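Local coordinates for effector protein Lem4 (lpg1101) (PDB 6CGK) that removes phosphate from phosphotyrosine as a membrane-associated, magnesium-dependent phosphatase of the haloacid dehalogenase superfamily that Legionella translocates into its host, at residues Glu35-Glu43 with Ser94-Lys102. The protein carries 1 engineered substitution. Residues are numbered along the deposited sequence; the frame is centred on the assembly and turned at random.
Sequences EVISSPLCE and SRNHENYIK. With PO4 (phosphate ion), chain B.
Behind the active-site loop after strand 89-93 (HAD motif II, whose serine is Ser-94), Cys-42 of helix 40-46 packs against Asn-96, His-97 and Tyr-100. In the modelled conformer the cysteine lies over one face of the Tyr-100 ring, with SG 4.0 Å from the ring centroid and only 14° off the normal, while CB makes a CH-pi contact with the same ring. With SG anti to the backbone N (chi1 -176°), the sulfur also meets the edge of the His-97 imidazole at CD2; its very close approach to Asn-96 OD1 is doubtful. Val-36 crosses the Tyr-100 and Asn-96 side chains at about a right angle, its modelled CG1 touching OH and ND2. Ile-37 and Asn-96 run past each other in opposite directions, Ile-37 CD1 lying 3.6 Å from Asn-96 OD1.

The amide is held at both ends: OD1 accepts from His-97 N at 2.6 Å on an in-plane lone pair, and ND2 donates to Asp-25, a magnesium ligand. The preceding residues grip the phosphate, Ser-94 OG bonding to its O1 at 2.5 Å and Arg-95 N to its O2 in a nearly straight bond (173°). Asp-25 N, Phe-24 N and Lys-132 NZ also bond to it.

No direct hydrogen bond joins the two segments. Water bridges do: one water donates hydrogen bonds to Ile-37 O and Glu-43 OE2 and meets His-97 NE2 at 2.7 Å, while another links Ser-39 OG with Tyr-100 OH. Sulfur, ring and methyl contacts thus pack around Asn-96, a second-shell residue whose amide probably orients the Asp-25 carboxylate.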
# COMPACT_ATOMS: atom_id res chain seq x y z
N GLU A 35 -7.00 -14.45 -6.50
CA GLU A 35 -7.83 -14.48 -7.69
C GLU A 35 -7.38 -13.51 -8.76
O GLU A 35 -8.06 -13.38 -9.78
CB GLU A 35 -9.30 -14.25 -7.34
CG GLU A 35 -9.64 -13.06 -6.50
CD GLU A 35 -11.00 -13.23 -5.84
OE1 GLU A 35 -11.09 -13.96 -4.84
OE2 GLU A 35 -11.99 -12.65 -6.34
N VAL A 36 -6.23 -12.88 -8.59
CA VAL A 36 -5.72 -11.92 -9.56
C VAL A 36 -4.27 -12.22 -9.95
O VAL A 36 -3.86 -11.97 -11.08
CB VAL A 36 -5.86 -10.49 -9.00
CG1 VAL A 36 -4.74 -9.61 -9.50
CG2 VAL A 36 -7.21 -9.92 -9.43
N ILE A 37 -3.48 -12.76 -9.01
CA ILE A 37 -2.05 -12.88 -9.28
C ILE A 37 -1.77 -13.65 -10.58
O ILE A 37 -0.89 -13.28 -11.36
CB ILE A 37 -1.32 -13.52 -8.08
CG1 ILE A 37 0.18 -13.50 -8.35
CG2 ILE A 37 -1.79 -14.94 -7.82
CD1 ILE A 37 0.72 -12.09 -8.37
N SER A 38 -2.55 -14.69 -10.86
CA SER A 38 -2.36 -15.50 -12.06
C SER A 38 -3.27 -15.09 -13.19
O SER A 38 -3.41 -15.85 -14.16
CB SER A 38 -2.60 -16.98 -11.78
OG SER A 38 -1.58 -17.45 -10.92
N SER A 39 -3.93 -13.96 -13.07
CA SER A 39 -4.86 -13.61 -14.14
C SER A 39 -4.11 -13.12 -15.37
O SER A 39 -2.98 -12.63 -15.26
CB SER A 39 -5.84 -12.52 -13.68
OG SER A 39 -5.15 -11.32 -13.33
N PRO A 40 -4.70 -13.27 -16.55
CA PRO A 40 -4.05 -12.77 -17.77
C PRO A 40 -3.62 -11.31 -17.67
O PRO A 40 -2.50 -10.98 -18.08
CB PRO A 40 -5.15 -12.97 -18.81
CG PRO A 40 -5.84 -14.23 -18.36
CD PRO A 40 -5.90 -14.07 -16.84
N LEU A 41 -4.45 -10.44 -17.12
CA LEU A 41 -4.12 -9.01 -17.08
C LEU A 41 -2.94 -8.74 -16.16
O LEU A 41 -2.04 -7.94 -16.48
CB LEU A 41 -5.34 -8.21 -16.64
CG LEU A 41 -5.13 -6.70 -16.39
CD1 LEU A 41 -4.71 -6.02 -17.69
CD2 LEU A 41 -6.39 -6.05 -15.84
N CYS A 42 -2.92 -9.40 -14.99
CA CYS A 42 -1.82 -9.22 -14.07
C CYS A 42 -0.53 -9.77 -14.68
O CYS A 42 0.51 -9.10 -14.65
CB CYS A 42 -2.19 -9.88 -12.76
SG CYS A 42 -1.01 -9.69 -11.48
N GLU A 43 -0.59 -10.97 -15.29
CA GLU A 43 0.61 -11.50 -15.93
C GLU A 43 1.07 -10.58 -17.08
O GLU A 43 2.27 -10.35 -17.25
CB GLU A 43 0.33 -12.91 -16.43
CG GLU A 43 1.39 -13.41 -17.34
CD GLU A 43 2.63 -13.87 -16.58
OE1 GLU A 43 3.67 -14.01 -17.26
OE2 GLU A 43 2.56 -14.09 -15.34
N SER A 94 3.28 -6.07 -0.99
CA SER A 94 2.38 -6.90 -1.79
C SER A 94 3.15 -8.05 -2.41
O SER A 94 4.29 -7.89 -2.83
CB SER A 94 1.72 -6.06 -2.90
OG SER A 94 0.95 -6.88 -3.78
N ARG A 95 2.47 -9.21 -2.54
CA ARG A 95 3.02 -10.32 -3.33
C ARG A 95 2.74 -10.17 -4.83
O ARG A 95 3.12 -11.08 -5.59
CB ARG A 95 2.44 -11.68 -2.90
CG ARG A 95 2.42 -11.96 -1.45
CD ARG A 95 2.02 -13.41 -1.21
NE ARG A 95 2.01 -13.72 0.22
CZ ARG A 95 0.96 -13.53 1.02
NH1 ARG A 95 -0.18 -13.03 0.53
NH2 ARG A 95 1.04 -13.85 2.30
N ASN A 96 2.11 -9.09 -5.25
CA ASN A 96 1.85 -8.87 -6.66
C ASN A 96 3.06 -8.17 -7.30
O ASN A 96 4.03 -7.80 -6.64
CB ASN A 96 0.56 -8.07 -6.84
CG ASN A 96 -0.15 -8.39 -8.15
OD1 ASN A 96 0.50 -8.62 -9.16
ND2 ASN A 96 -1.47 -8.47 -8.10
N HIS A 97 3.00 -8.02 -8.61
CA HIS A 97 4.08 -7.43 -9.40
C HIS A 97 4.10 -5.92 -9.27
O HIS A 97 3.05 -5.28 -9.29
CB HIS A 97 3.87 -7.75 -10.89
CG HIS A 97 3.81 -9.20 -11.20
ND1 HIS A 97 4.93 -10.00 -11.27
CD2 HIS A 97 2.75 -10.01 -11.46
CE1 HIS A 97 4.57 -11.24 -11.57
NE2 HIS A 97 3.25 -11.27 -11.69
N GLU A 98 5.31 -5.37 -9.19
CA GLU A 98 5.49 -3.92 -9.11
C GLU A 98 4.79 -3.21 -10.26
O GLU A 98 4.21 -2.12 -10.08
CB GLU A 98 6.97 -3.60 -9.14
CG GLU A 98 7.22 -2.14 -8.87
CD GLU A 98 8.69 -1.83 -8.74
OE1 GLU A 98 9.49 -2.77 -8.62
OE2 GLU A 98 9.04 -0.63 -8.77
N ASN A 99 4.93 -3.74 -11.47
CA ASN A 99 4.36 -3.02 -12.61
C ASN A 99 2.84 -3.13 -12.66
O ASN A 99 2.17 -2.25 -13.25
CB ASN A 99 4.99 -3.52 -13.91
CG ASN A 99 6.40 -3.03 -14.04
OD1 ASN A 99 6.72 -1.94 -13.55
ND2 ASN A 99 7.28 -3.83 -14.67
N TYR A 100 2.27 -4.17 -12.08
CA TYR A 100 0.81 -4.22 -12.01
C TYR A 100 0.31 -3.17 -11.02
O TYR A 100 -0.68 -2.46 -11.28
CB TYR A 100 0.35 -5.61 -11.59
CG TYR A 100 -1.14 -5.82 -11.53
CD1 TYR A 100 -1.90 -5.94 -12.71
CD2 TYR A 100 -1.80 -5.90 -10.29
CE1 TYR A 100 -3.27 -6.15 -12.65
CE2 TYR A 100 -3.17 -6.12 -10.22
CZ TYR A 100 -3.90 -6.24 -11.42
OH TYR A 100 -5.26 -6.48 -11.38
N ILE A 101 0.98 -3.08 -9.87
CA ILE A 101 0.62 -2.08 -8.87
C ILE A 101 0.74 -0.68 -9.46
O ILE A 101 -0.18 0.12 -9.35
CB ILE A 101 1.46 -2.26 -7.60
CG1 ILE A 101 1.11 -3.62 -7.00
CG2 ILE A 101 1.24 -1.03 -6.65
CD1 ILE A 101 2.08 -4.07 -5.82
N LYS A 102 1.89 -0.37 -10.09
CA LYS A 102 2.04 0.96 -10.69
C LYS A 102 0.99 1.22 -11.75
O LYS A 102 0.47 2.34 -11.87
CB LYS A 102 3.44 1.13 -11.31
CG LYS A 102 4.57 1.18 -10.27
CD LYS A 102 5.91 1.39 -10.94
CE LYS A 102 7.03 1.61 -9.94
NZ LYS A 102 8.32 1.70 -10.68
P PO4 B . -1.18 -8.91 -1.94
O1 PO4 B . -1.08 -7.47 -2.42
O2 PO4 B . 0.02 -9.36 -1.11
O3 PO4 B . -1.27 -9.78 -3.19
O4 PO4 B . -2.47 -9.12 -1.18
O HOH W 1 1.64 -13.31 -12.45
O HOH W 2 -6.30 -8.59 -13.05